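Local coordinates for cerato-platanin-like protein (Moniliophthora perniciosa, PDB 3SUK) that is a secreted fungal protein of the cerato-platanin family with a double-psi beta-barrel fold, whose precise molecular function is not established, at residues A[13-18]-A[42-47]; A[17-22]-A[81-86]; A[51-54]-A[59-62]; A[66-71]-A[75-80]; A[95-98]-A[104-107]. All coordinates share one frame; numbering follows the deposited sequence.

Contact 1 of 5, residues A[13-18]-A[42-47]; sequences DNASGS and PTFPHI
The end of the Phe44 ring meets the backbone of residues 13-15. Its CZ atom lies 3.6 Å from Ala15 CA, and the methyl group is nearly as near, Ala15 CB standing 3.8 Å from Phe44 CZ. Asp13 offers its carbonyl rather than its carboxylate: Asp13 O lies 3.8 Å from Phe44 CZ, at the edge of the ring and near its plane. Ala15 CA comes to the same end of the ring obliquely. With CG anti to the backbone N (chi1 179°), the Phe44 side chain reaches from segment 42-47 toward segment 13-18. Pro45 follows through a cis peptide bond, and its CB sits 3.8 Å above the plane of the Phe44 ring, over the centre, so one face is covered by the next residue in sequence. Both segments belong to the long loop between strands 4-8 and 47-50 of the double-psi beta-barrel fold, and the ring joins two parts of that loop near the surface. Asn14 to Gly17 form a type I beta turn, closed by a bond from Gly17 N to Asn14 O, which presents Ala15 to the ring. An alanine in place of Phe44 is likely to open a gap beside Ala15 and leave Pro45 CB without the ring it covers. The Asp13 carboxylate turns to the start of helix 94-101, accepting from the backbone N of Gln94 and of Ala95. In segment 42-47, Thr43 OG1 donates to His46 O over 2.9 Å, tying the hydroxyl across its own turn.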
loop_
_atom_site.group_PDB
_atom_site.type_symbol
_atom_site.label_atom_id
_atom_site.label_comp_id
_atom_site.label_asym_id
_atom_site.label_seq_id
_atom_site.Cartn_x
_atom_site.Cartn_y
_atom_site.Cartn_z
ATOM N N ASP A 13 -2.250 5.279 -8.160
ATOM C CA ASP A 13 -2.740 4.577 -9.355
ATOM C C ASP A 13 -1.898 4.849 -10.569
ATOM O O ASP A 13 -1.984 4.162 -11.534
ATOM C CB ASP A 13 -4.204 4.902 -9.645
ATOM C CG ASP A 13 -5.112 4.137 -8.757
ATOM O OD1 ASP A 13 -5.195 2.930 -8.972
ATOM O OD2 ASP A 13 -5.652 4.722 -7.869
ATOM N N ASN A 14 -1.077 5.861 -10.457
ATOM C CA ASN A 14 -0.289 6.337 -11.587
ATOM C C ASN A 14 1.157 5.792 -11.523
ATOM O O ASN A 14 1.948 6.211 -10.726
ATOM C CB ASN A 14 -0.381 7.904 -11.621
ATOM C CG ASN A 14 -1.874 8.451 -11.788
ATOM O OD1 ASN A 14 -2.459 8.357 -12.850
ATOM N ND2 ASN A 14 -2.439 8.983 -10.730
ATOM N N ALA A 15 1.480 4.883 -12.442
ATOM C CA ALA A 15 2.769 4.167 -12.477
ATOM C C ALA A 15 3.975 5.076 -12.568
ATOM O O ALA A 15 5.026 4.754 -12.092
ATOM C CB ALA A 15 2.827 3.177 -13.650
ATOM N N SER A 16 3.792 6.205 -13.218
ATOM C CA SER A 16 4.908 7.084 -13.488
ATOM C C SER A 16 5.205 8.036 -12.327
ATOM O O SER A 16 6.128 8.789 -12.371
ATOM C CB SER A 16 4.659 7.867 -14.781
ATOM O OG SER A 16 3.632 8.779 -14.599
ATOM N N GLY A 17 4.425 7.977 -11.265
ATOM C CA GLY A 17 4.712 8.823 -10.123
ATOM C C GLY A 17 6.089 8.535 -9.516
ATOM O O GLY A 17 6.519 7.425 -9.373
ATOM N N SER A 18 6.782 9.589 -9.143
ATOM C CA SER A 18 8.097 9.488 -8.550
ATOM C C SER A 18 8.057 9.147 -7.080
ATOM O O SER A 18 7.300 9.694 -6.347
ATOM C CB SER A 18 8.873 10.808 -8.748
ATOM O OG SER A 18 10.111 10.755 -8.086
ATOM N N PRO A 42 7.649 -3.861 -7.100
ATOM C CA PRO A 42 7.330 -5.136 -7.736
ATOM C C PRO A 42 5.870 -5.566 -7.644
ATOM O O PRO A 42 5.425 -6.330 -8.433
ATOM C CB PRO A 42 8.268 -6.138 -7.022
ATOM C CG PRO A 42 9.387 -5.328 -6.580
ATOM C CD PRO A 42 8.787 -4.011 -6.184
ATOM N N THR A 43 5.145 -5.071 -6.657
ATOM C CA THR A 43 3.750 -5.449 -6.467
ATOM C C THR A 43 2.780 -4.457 -7.140
ATOM O O THR A 43 1.617 -4.583 -7.008
ATOM C CB THR A 43 3.452 -5.525 -4.960
ATOM O OG1 THR A 43 3.794 -4.278 -4.383
ATOM C CG2 THR A 43 4.320 -6.593 -4.283
ATOM N N PHE A 44 3.286 -3.470 -7.854
ATOM C CA PHE A 44 2.416 -2.420 -8.355
ATOM C C PHE A 44 1.301 -3.076 -9.179
ATOM O O PHE A 44 1.564 -3.931 -9.978
ATOM C CB PHE A 44 3.190 -1.451 -9.277
ATOM C CG PHE A 44 2.323 -0.346 -9.843
ATOM C CD1 PHE A 44 2.148 0.808 -9.146
ATOM C CD2 PHE A 44 1.672 -0.490 -11.050
ATOM C CE1 PHE A 44 1.360 1.818 -9.623
ATOM C CE2 PHE A 44 0.891 0.525 -11.531
ATOM C CZ PHE A 44 0.746 1.677 -10.800
ATOM N N PRO A 45 0.055 -2.661 -9.005
ATOM C CA PRO A 45 -0.402 -1.451 -8.304
ATOM C C PRO A 45 -0.753 -1.709 -6.843
ATOM O O PRO A 45 -1.441 -0.917 -6.276
ATOM C CB PRO A 45 -1.679 -1.103 -9.066
ATOM C CG PRO A 45 -2.260 -2.431 -9.375
ATOM C CD PRO A 45 -1.045 -3.315 -9.716
ATOM N N HIS A 46 -0.258 -2.798 -6.280
ATOM C CA HIS A 46 -0.487 -3.054 -4.859
ATOM C C HIS A 46 0.533 -2.250 -4.058
ATOM O O HIS A 46 1.502 -2.759 -3.573
ATOM C CB HIS A 46 -0.337 -4.540 -4.520
ATOM C CG HIS A 46 -1.270 -5.443 -5.258
ATOM N ND1 HIS A 46 -1.184 -6.811 -5.195
ATOM C CD2 HIS A 46 -2.300 -5.169 -6.079
ATOM C CE1 HIS A 46 -2.115 -7.340 -5.962
ATOM N NE2 HIS A 46 -2.813 -6.368 -6.505
ATOM N N ILE A 47 0.266 -0.956 -3.966
ATOM C CA ILE A 47 1.115 -0.037 -3.220
ATOM C C ILE A 47 0.236 0.969 -2.486
ATOM O O ILE A 47 -0.898 1.165 -2.854
ATOM C CB ILE A 47 2.110 0.724 -4.114
ATOM C CG1 ILE A 47 1.368 1.517 -5.182
ATOM C CG2 ILE A 47 3.166 -0.212 -4.733
ATOM C CD1 ILE A 47 2.163 2.633 -5.811
#

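Contact 2 of 5, residues A[17-22]-A[81-86]; sequences GSMNTV and VAIDHA
Val22 packs closely on the corner the chain turns at Asp84. Its CG2 lies 3.3 Å from Ile83 O, and its CB is 3.5 Å from Asp84 CG, so the branched side chain rests against a backbone carbonyl and a carboxylate together. Asp84 CG stands anti to the backbone N (chi1 -162°), and the Asp84 and Val22 side chains cross obliquely, with Asp84 OD2 3.5 Å from Val22 CG1. The apolar side is looser: Met19, with CG anti to the backbone N and the chain bent at chi2, brings SD to 4.0 Å from Ile83 CD1, while Val22 CG1 and Ile83 CD1 are 4.4 Å apart. Outward from this buried patch, the short 3-10 segment 19-21 carries Asn20 and Thr21 into exposed positions. Just before it, Ser18 OG accepts from Asn20 N in an ST turn. Here a loop following strand 4-8 packs on strand 74-83 and the corner that follows. The Asp84 carboxylate has three partners: OD2 bonds to Tyr12 OH, and OD1 accepts from Ala23 N and from His85 N, which meets it from above the carboxylate plane. Val22 therefore packs against a carboxylate whose position is set by polar partners, and the contact itself rests on van der Waals touch.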
loop_
_atom_site.group_PDB
_atom_site.type_symbol
_atom_site.label_atom_id
_atom_site.label_comp_id
_atom_site.label_asym_id
_atom_site.label_seq_id
_atom_site.Cartn_x
_atom_site.Cartn_y
_atom_site.Cartn_z
ATOM N N GLY A 17 4.425 7.977 -11.265
ATOM C CA GLY A 17 4.712 8.823 -10.123
ATOM C C GLY A 17 6.089 8.535 -9.516
ATOM O O GLY A 17 6.519 7.425 -9.373
ATOM N N SER A 18 6.782 9.589 -9.143
ATOM C CA SER A 18 8.097 9.488 -8.550
ATOM C C SER A 18 8.057 9.147 -7.080
ATOM O O SER A 18 7.300 9.694 -6.347
ATOM C CB SER A 18 8.873 10.808 -8.748
ATOM O OG SER A 18 10.111 10.755 -8.086
ATOM N N MET A 19 8.960 8.287 -6.690
ATOM C CA MET A 19 9.153 7.897 -5.298
ATOM C C MET A 19 9.609 9.091 -4.443
ATOM O O MET A 19 9.522 9.074 -3.290
ATOM C CB MET A 19 10.109 6.709 -5.226
ATOM C CG MET A 19 10.121 5.960 -3.843
ATOM S SD MET A 19 8.470 5.219 -3.401
ATOM C CE MET A 19 8.483 3.795 -4.516
ATOM N N ASN A 20 10.111 10.136 -5.105
ATOM C CA ASN A 20 10.511 11.366 -4.454
ATOM C C ASN A 20 9.357 12.219 -3.950
ATOM O O ASN A 20 9.564 13.145 -3.239
ATOM C CB ASN A 20 11.480 12.157 -5.332
ATOM C CG ASN A 20 12.792 11.453 -5.451
ATOM O OD1 ASN A 20 13.298 10.909 -4.511
ATOM N ND2 ASN A 20 13.294 11.415 -6.643
ATOM N N THR A 21 8.146 11.831 -4.310
ATOM C CA THR A 21 6.918 12.524 -3.909
ATOM C C THR A 21 6.285 11.966 -2.622
ATOM O O THR A 21 5.324 12.501 -2.162
ATOM C CB THR A 21 5.795 12.494 -5.009
ATOM O OG1 THR A 21 5.347 11.156 -5.221
ATOM C CG2 THR A 21 6.255 13.082 -6.348
ATOM N N VAL A 22 6.873 10.919 -2.040
ATOM C CA VAL A 22 6.332 10.275 -0.854
ATOM C C VAL A 22 7.338 10.318 0.282
ATOM O O VAL A 22 8.424 10.710 0.106
ATOM C CB VAL A 22 5.861 8.795 -1.132
ATOM C CG1 VAL A 22 4.791 8.777 -2.172
ATOM C CG2 VAL A 22 7.038 7.975 -1.668
ATOM N N VAL A 81 2.929 -3.204 -0.812
ATOM C CA VAL A 81 4.091 -2.509 -0.249
ATOM C C VAL A 81 3.696 -1.121 0.203
ATOM O O VAL A 81 3.150 -0.385 -0.524
ATOM C CB VAL A 81 5.269 -2.395 -1.283
ATOM C CG1 VAL A 81 6.461 -1.583 -0.700
ATOM C CG2 VAL A 81 5.744 -3.828 -1.690
ATOM N N ALA A 82 4.077 -0.812 1.417
ATOM C CA ALA A 82 3.867 0.521 1.963
ATOM C C ALA A 82 5.054 1.427 1.671
ATOM O O ALA A 82 6.138 1.092 1.946
ATOM C CB ALA A 82 3.561 0.419 3.461
ATOM N N ILE A 83 4.744 2.548 1.053
ATOM C CA ILE A 83 5.753 3.513 0.609
ATOM C C ILE A 83 5.596 4.963 1.105
ATOM O O ILE A 83 6.300 5.828 0.664
ATOM C CB ILE A 83 5.793 3.519 -0.945
ATOM C CG1 ILE A 83 4.516 4.122 -1.555
ATOM C CG2 ILE A 83 6.053 2.092 -1.466
ATOM C CD1 ILE A 83 4.593 4.416 -3.033
ATOM N N ASP A 84 4.599 5.213 1.938
ATOM C CA ASP A 84 4.263 6.593 2.300
ATOM C C ASP A 84 3.560 6.545 3.653
ATOM O O ASP A 84 3.153 5.504 4.073
ATOM C CB ASP A 84 3.368 7.188 1.201
ATOM C CG ASP A 84 3.287 8.726 1.193
ATOM O OD1 ASP A 84 3.985 9.356 1.953
ATOM O OD2 ASP A 84 2.474 9.184 0.385
ATOM N N HIS A 85 3.466 7.694 4.294
ATOM C CA HIS A 85 2.726 7.876 5.539
ATOM C C HIS A 85 1.225 8.050 5.283
ATOM O O HIS A 85 0.876 8.784 4.469
ATOM C CB HIS A 85 3.273 9.130 6.269
ATOM C CG HIS A 85 2.419 9.580 7.428
ATOM N ND1 HIS A 85 2.376 8.914 8.624
ATOM C CD2 HIS A 85 1.543 10.598 7.540
ATOM C CE1 HIS A 85 1.539 9.521 9.439
ATOM N NE2 HIS A 85 1.031 10.551 8.807
ATOM N N ALA A 86 0.405 7.383 6.091
ATOM C CA ALA A 86 -1.043 7.609 6.152
ATOM C C ALA A 86 -1.358 8.000 7.585
ATOM O O ALA A 86 -0.696 7.610 8.491
ATOM C CB ALA A 86 -1.779 6.340 5.803
#

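Contact 3 of 5, residues A[51-54]-A[59-62]; sequences SDIG and PACG
Ile53 and Ala60 carry most of this contact, with Cys61 adding a smaller share. The Ala60 methyl points at the other segment and meets its backbone, Ala60 CB lying 3.4 Å from Asp52 O. Along its flank runs the longer branch of Ile53, whose CG1 is 3.9 Å from Ala60 CB and 3.7 Å from Ala60 O. That branch stands anti to the carbonyl carbon of Ile53 (chi1 -72°), and chi2 of 163° extends it, so that CD1 lies along residues 60 and 61; Ile53 CD1 comes within 4.0 Å of Cys61 CA. The shorter branch takes the sulfur side: Ile53 CG2 lies 4.3 Å from Cys61 SG. Because Cys61 is joined to Cys24 by a disulfide, and Ile53 also touches Cys24, the isoleucine packs beside a covalent link between two loops. The two segments are close in sequence, both within the loop between strands 47-50 and 64-71 of the barrel. The Asp52 carboxylate reaches Tyr65 OH, whereas the backbone O of Ile53 accepts from His85 ND1. The contact is thus van der Waals packing of methyl and methylene groups on backbone carbonyls and sulfur, while the surrounding polar bonds and the disulfide probably help to hold each side.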
loop_
_atom_site.group_PDB
_atom_site.type_symbol
_atom_site.label_atom_id
_atom_site.label_comp_id
_atom_site.label_asym_id
_atom_site.label_seq_id
_atom_site.Cartn_x
_atom_site.Cartn_y
_atom_site.Cartn_z
ATOM N N SER A 51 -0.105 4.010 8.136
ATOM C CA SER A 51 0.163 4.676 9.415
ATOM C C SER A 51 1.353 4.074 10.135
ATOM O O SER A 51 1.891 4.664 11.037
ATOM C CB SER A 51 -1.087 4.695 10.303
ATOM O OG SER A 51 -1.697 3.461 10.431
ATOM N N ASP A 52 1.789 2.901 9.690
ATOM C CA ASP A 52 3.025 2.295 10.218
ATOM C C ASP A 52 4.245 3.139 9.854
ATOM O O ASP A 52 5.244 3.059 10.484
ATOM C CB ASP A 52 3.241 0.845 9.745
ATOM C CG ASP A 52 2.331 -0.149 10.423
ATOM O OD1 ASP A 52 1.563 0.232 11.273
ATOM O OD2 ASP A 52 2.433 -1.315 10.111
ATOM N N ILE A 53 4.130 3.869 8.763
ATOM C CA ILE A 53 5.187 4.738 8.310
ATOM C C ILE A 53 4.902 6.147 8.888
ATOM O O ILE A 53 4.000 6.816 8.477
ATOM C CB ILE A 53 5.254 4.768 6.749
ATOM C CG1 ILE A 53 5.800 3.434 6.218
ATOM C CG2 ILE A 53 6.117 5.902 6.288
ATOM C CD1 ILE A 53 5.533 3.183 4.740
ATOM N N GLY A 54 5.707 6.513 9.875
ATOM C CA GLY A 54 5.598 7.785 10.568
ATOM C C GLY A 54 5.867 8.967 9.672
ATOM O O GLY A 54 5.353 10.027 9.867
ATOM N N PRO A 59 11.739 3.227 9.404
ATOM C CA PRO A 59 12.187 1.859 9.152
ATOM C C PRO A 59 11.063 0.983 8.598
ATOM O O PRO A 59 11.378 -0.079 8.176
ATOM C CB PRO A 59 12.661 1.378 10.519
ATOM C CG PRO A 59 11.766 2.117 11.457
ATOM C CD PRO A 59 11.715 3.504 10.859
ATOM N N ALA A 60 9.819 1.462 8.593
ATOM C CA ALA A 60 8.693 0.724 8.034
ATOM C C ALA A 60 8.515 0.976 6.515
ATOM O O ALA A 60 7.732 0.337 5.873
ATOM C CB ALA A 60 7.424 1.041 8.799
ATOM N N CYS A 61 9.347 1.849 5.963
ATOM C CA CYS A 61 9.356 2.056 4.506
ATOM C C CYS A 61 9.696 0.754 3.793
ATOM O O CYS A 61 10.724 0.165 4.045
ATOM C CB CYS A 61 10.423 3.123 4.104
ATOM S SG CYS A 61 9.844 4.841 4.447
ATOM N N GLY A 62 8.816 0.357 2.896
ATOM C CA GLY A 62 8.979 -0.897 2.179
ATOM C C GLY A 62 8.316 -2.110 2.816
ATOM O O GLY A 62 8.323 -3.163 2.246
#

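Contact 4 of 5, residues A[66-71]-A[75-80]; sequences TISFTF and TRSINL
Strands 66-71 and 75-80 run antiparallel at 158°, their axes 4.6 Å apart at the closest, with paired backbone bonds at Ile67-Ile78 and Phe69-Arg76. The bond from Ile67 N to Ile78 O is 2.9 Å long and nearly straight. On one face, the non-hydrogen-bonded pairs join their polar side chains instead. Thr66 OG1 donates to Asn79 OD1 over 2.7 Å, the two side chains lying side by side and pointing the same way. Thr66 OG1 is placed for this by standing beside its backbone N, anti to the carbonyl carbon (chi1 -66°); it approaches the amide oxygen tilted 31° from the carbonyl plane. A valine at Thr66 would probably leave Asn79 OD1 without this donor and the amide freer to turn. Next along the face, Ser68 OG and Ser77 OG come within 2.7 Å in one of two modelled conformations, so this bond is less certain; Thr70 OG1 and Thr75 OG1 share a hydrogen bond of the same length. The other face is apolar toward one end, where Ile67 CD1 lies 3.9 Å from Leu80 CB, and Ile67 and Phe69 also touch Leu100 of helix 94-101. At the opposite end, Arg76 extends from CG to NE, and its NH1 donates over 3.2 Å to Phe71 O, which lies in the guanidinium plane. The same NH1 donates to a water that lies within hydrogen-bonding distance of Phe69 O. This is a two-stranded beta hairpin of the double-psi beta barrel, one face lined by two hydroxyl pairs and one hydroxyl-amide pair, the other turned toward helix 94-101.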
loop_
_atom_site.group_PDB
_atom_site.type_symbol
_atom_site.label_atom_id
_atom_site.label_comp_id
_atom_site.label_asym_id
_atom_site.label_seq_id
_atom_site.Cartn_x
_atom_site.Cartn_y
_atom_site.Cartn_z
ATOM N N THR A 66 0.136 -8.535 3.868
ATOM C CA THR A 66 -0.924 -9.325 3.282
ATOM C C THR A 66 -2.190 -8.761 3.877
ATOM O O THR A 66 -2.392 -8.797 5.068
ATOM C CB THR A 66 -0.798 -10.811 3.619
ATOM O OG1 THR A 66 0.378 -11.317 3.001
ATOM C CG2 THR A 66 -1.972 -11.567 3.085
ATOM N N ILE A 67 -3.015 -8.209 3.002
ATOM C CA ILE A 67 -4.249 -7.507 3.370
ATOM C C ILE A 67 -5.414 -8.343 2.874
ATOM O O ILE A 67 -5.447 -8.721 1.763
ATOM C CB ILE A 67 -4.305 -6.083 2.762
ATOM C CG1 ILE A 67 -3.089 -5.231 3.208
ATOM C CG2 ILE A 67 -5.578 -5.357 3.191
ATOM C CD1 ILE A 67 -2.978 -3.953 2.539
ATOM N N SER A 68 -6.364 -8.606 3.762
ATOM C CA SER A 68 -7.530 -9.458 3.534
ATOM C C SER A 68 -8.848 -8.741 3.811
ATOM O O SER A 68 -8.943 -7.943 4.685
ATOM C CB SER A 68 -7.486 -10.668 4.460
ATOM O OG SER A 68 -6.325 -11.385 4.200
ATOM N N PHE A 69 -9.833 -9.011 2.975
ATOM C CA PHE A 69 -11.187 -8.460 3.112
ATOM C C PHE A 69 -12.204 -9.472 2.622
ATOM O O PHE A 69 -12.057 -9.993 1.568
ATOM C CB PHE A 69 -11.318 -7.153 2.338
ATOM C CG PHE A 69 -12.615 -6.411 2.560
ATOM C CD1 PHE A 69 -12.984 -5.925 3.790
ATOM C CD2 PHE A 69 -13.412 -6.133 1.492
ATOM C CE1 PHE A 69 -14.176 -5.243 3.945
ATOM C CE2 PHE A 69 -14.565 -5.418 1.660
ATOM C CZ PHE A 69 -14.934 -5.002 2.884
ATOM N N THR A 70 -13.270 -9.625 3.401
ATOM C CA THR A 70 -14.385 -10.496 3.050
ATOM C C THR A 70 -15.560 -9.651 2.569
ATOM O O THR A 70 -15.990 -8.790 3.246
ATOM C CB THR A 70 -14.808 -11.348 4.261
ATOM O OG1 THR A 70 -13.677 -12.078 4.727
ATOM C CG2 THR A 70 -15.922 -12.301 3.827
ATOM N N PHE A 71 -15.963 -9.881 1.339
ATOM C CA PHE A 71 -17.060 -9.155 0.709
ATOM C C PHE A 71 -17.948 -10.106 -0.140
ATOM O O PHE A 71 -17.469 -10.862 -0.909
ATOM C CB PHE A 71 -16.486 -8.010 -0.143
ATOM C CG PHE A 71 -17.532 -7.125 -0.766
ATOM C CD1 PHE A 71 -18.281 -6.261 -0.026
ATOM C CD2 PHE A 71 -17.699 -7.155 -2.098
ATOM C CE1 PHE A 71 -19.207 -5.428 -0.668
ATOM C CE2 PHE A 71 -18.612 -6.357 -2.719
ATOM C CZ PHE A 71 -19.346 -5.494 -1.987
ATOM N N THR A 75 -13.489 -14.162 0.651
ATOM C CA THR A 75 -12.343 -13.503 1.230
ATOM C C THR A 75 -11.254 -13.386 0.175
ATOM O O THR A 75 -10.877 -14.321 -0.442
ATOM C CB THR A 75 -11.820 -14.261 2.474
ATOM O OG1 THR A 75 -12.858 -14.334 3.445
ATOM C CG2 THR A 75 -10.615 -13.570 3.102
ATOM N N ARG A 76 -10.791 -12.163 0.023
ATOM C CA ARG A 76 -9.802 -11.781 -0.980
ATOM C C ARG A 76 -8.608 -11.147 -0.266
ATOM O O ARG A 76 -8.767 -10.373 0.604
ATOM C CB ARG A 76 -10.430 -10.820 -2.009
ATOM C CG ARG A 76 -11.668 -11.397 -2.662
ATOM C CD ARG A 76 -12.261 -10.468 -3.747
ATOM N NE ARG A 76 -13.406 -11.073 -4.422
ATOM C CZ ARG A 76 -14.633 -11.096 -3.944
ATOM N NH1 ARG A 76 -14.945 -10.528 -2.797
ATOM N NH2 ARG A 76 -15.534 -11.690 -4.645
ATOM N N SER A 77 -7.421 -11.499 -0.719
ATOM C CA SER A 77 -6.170 -11.034 -0.134
ATOM C C SER A 77 -5.183 -10.635 -1.239
ATOM O O SER A 77 -5.083 -11.291 -2.222
ATOM C CB SER A 77 -5.456 -12.064 0.745
ATOM O OG SER A 77 -6.262 -12.622 1.773
ATOM N N ILE A 78 -4.427 -9.585 -0.956
ATOM C CA ILE A 78 -3.328 -9.115 -1.778
ATOM C C ILE A 78 -2.125 -8.838 -0.895
ATOM O O ILE A 78 -2.261 -8.630 0.279
ATOM C CB ILE A 78 -3.674 -7.821 -2.581
ATOM C CG1 ILE A 78 -3.988 -6.672 -1.610
ATOM C CG2 ILE A 78 -4.808 -8.073 -3.541
ATOM C CD1 ILE A 78 -4.135 -5.301 -2.293
ATOM N N ASN A 79 -0.971 -8.875 -1.525
ATOM C CA ASN A 79 0.250 -8.415 -0.936
ATOM C C ASN A 79 0.616 -7.019 -1.452
ATOM O O ASN A 79 0.543 -6.743 -2.603
ATOM C CB ASN A 79 1.386 -9.397 -1.230
ATOM C CG ASN A 79 1.113 -10.810 -0.692
ATOM O OD1 ASN A 79 0.469 -11.004 0.280
ATOM N ND2 ASN A 79 1.565 -11.765 -1.421
ATOM N N LEU A 80 0.949 -6.146 -0.524
ATOM C CA LEU A 80 1.042 -4.731 -0.790
ATOM C C LEU A 80 2.263 -4.126 -0.127
ATOM O O LEU A 80 2.564 -4.436 0.976
ATOM C CB LEU A 80 -0.240 -4.044 -0.289
ATOM C CG LEU A 80 -0.269 -2.519 -0.548
ATOM C CD1 LEU A 80 -1.633 -2.083 -1.099
ATOM C CD2 LEU A 80 0.014 -1.734 0.757
HETATM O O HOH W 1 -13.377 -9.234 -0.789
#

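Contact 5 of 5, residues A[95-98]-A[104-107]; sequences AAMD and NAVA
Asn104 N lies beside the Asp98 carboxylate, 3.4 Å from Asp98 OD1 but at a poor angle for a hydrogen bond. Asn104 stands at the N-cap position of helix 105-108, but its own side chain makes no capping bond; the first helical N-H is met by Asp98. The CB of Asn104 points away from segment 95-98, and Asn104 ND2 donates to Thr101 O. At Ala105 the helix begins: Ala105 N donates to Asp98 OD1 over 2.9 Å with an N-H...acceptor angle of 157°. The carboxylate oxygen is met on its anti side, 30° out of the carboxylate plane. The same oxygen is pressed against the methyl, with Asp98 OD1 only 3.0 Å from Ala105 CB. Ala105 CB also takes the Met97 chain, whose CG lies 3.6 Å away. Met97 CG is anti to the backbone N (chi1 -171°), and the chain runs on extended, passing alongside Ala105 so that Met97 SD is still 3.9 Å from Ala105 CB. Val106 is reached through water: a water 2.6 Å from Asp98 OD1 donates to that oxygen and accepts from Val106 N at 3.1 Å. Asp98 OD1 thus serves two backbone N-H groups of the first helical turn, one directly and one through the water, and its negative charge probably suits the positive end of the helix dipole. Asp98 OD2 is also held, by Gln94 NE2. The two helices 94-101 and 105-108 follow each other across a short loop and precede strand 110-118; Met97 reaches past Ala105 to Leu6 and Phe8 of strand 4-8, and Val106 also lies on Phe8.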
loop_
_atom_site.group_PDB
_atom_site.type_symbol
_atom_site.label_atom_id
_atom_site.label_comp_id
_atom_site.label_asym_id
_atom_site.label_seq_id
_atom_site.Cartn_x
_atom_site.Cartn_y
_atom_site.Cartn_z
ATOM N N ALA A 95 -6.784 0.744 -7.735
ATOM C CA ALA A 95 -6.758 -0.546 -8.394
ATOM C C ALA A 95 -6.581 -1.683 -7.377
ATOM O O ALA A 95 -7.207 -2.733 -7.508
ATOM C CB ALA A 95 -5.684 -0.569 -9.423
ATOM N N ALA A 96 -5.763 -1.444 -6.370
ATOM C CA ALA A 96 -5.567 -2.387 -5.300
ATOM C C ALA A 96 -6.813 -2.603 -4.470
ATOM O O ALA A 96 -7.122 -3.707 -4.156
ATOM C CB ALA A 96 -4.421 -1.967 -4.415
ATOM N N MET A 97 -7.502 -1.544 -4.095
ATOM C CA MET A 97 -8.750 -1.649 -3.374
ATOM C C MET A 97 -9.795 -2.346 -4.240
ATOM O O MET A 97 -10.580 -3.093 -3.737
ATOM C CB MET A 97 -9.245 -0.303 -2.864
ATOM C CG MET A 97 -10.403 -0.438 -1.944
ATOM S SD MET A 97 -10.865 1.156 -1.215
ATOM C CE MET A 97 -12.223 0.699 -0.148
ATOM N N ASP A 98 -9.790 -2.075 -5.538
ATOM C CA ASP A 98 -10.730 -2.776 -6.388
ATOM C C ASP A 98 -10.466 -4.289 -6.412
ATOM O O ASP A 98 -11.382 -5.053 -6.372
ATOM C CB ASP A 98 -10.737 -2.174 -7.795
ATOM C CG ASP A 98 -11.661 -0.973 -7.922
ATOM O OD1 ASP A 98 -12.730 -0.985 -7.358
ATOM O OD2 ASP A 98 -11.263 -0.020 -8.615
ATOM N N ASN A 104 -15.239 -2.897 -6.109
ATOM C CA ASN A 104 -16.120 -2.077 -5.328
ATOM C C ASN A 104 -15.464 -0.939 -4.528
ATOM O O ASN A 104 -15.970 -0.489 -3.557
ATOM C CB ASN A 104 -16.986 -2.979 -4.435
ATOM C CG ASN A 104 -18.018 -3.758 -5.231
ATOM O OD1 ASN A 104 -19.094 -3.267 -5.495
ATOM N ND2 ASN A 104 -17.680 -4.960 -5.568
ATOM N N ALA A 105 -14.287 -0.513 -4.985
ATOM C CA ALA A 105 -13.529 0.477 -4.232
ATOM C C ALA A 105 -14.219 1.809 -4.081
ATOM O O ALA A 105 -14.354 2.318 -3.018
ATOM C CB ALA A 105 -12.172 0.693 -4.906
ATOM N N VAL A 106 -14.676 2.345 -5.215
ATOM C CA VAL A 106 -15.411 3.596 -5.197
ATOM C C VAL A 106 -16.752 3.470 -4.477
ATOM O O VAL A 106 -17.116 4.288 -3.704
ATOM C CB VAL A 106 -15.589 4.149 -6.619
ATOM C CG1 VAL A 106 -16.373 5.424 -6.567
ATOM C CG2 VAL A 106 -14.226 4.397 -7.285
ATOM N N ALA A 107 -17.422 2.356 -4.726
ATOM C CA ALA A 107 -18.725 2.098 -4.104
ATOM C C ALA A 107 -18.629 2.007 -2.572
ATOM O O ALA A 107 -19.504 2.438 -1.876
ATOM C CB ALA A 107 -19.325 0.867 -4.660
HETATM O O HOH W 2 -14.230 1.080 -7.980
#

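How the contacts relate
Contacts 1 and 2 share Gly17 and Ser18, with centres about 9 Å apart, and meet again where His46 O probably accepts from Val81 N at 3.1 Å. Contact 3 lies about 10 Å from contact 2, centre to centre; His85 ND1 reaches Ile53 O at 2.7 Å and Gly62 N reaches Ala82 O at 2.9 Å, both probable hydrogen bonds. Contact 4 continues directly into the strand of contact 2, although their centres are about 21 Å apart on opposite sides of the chain's centre. Contact 5 packs on contact 4 through Ile78 and Ala96, and on contact 1 through Pro45, whose CG lies 3.9 Å from Ala95 CB; from contact 3 it is about 23 Å between centres.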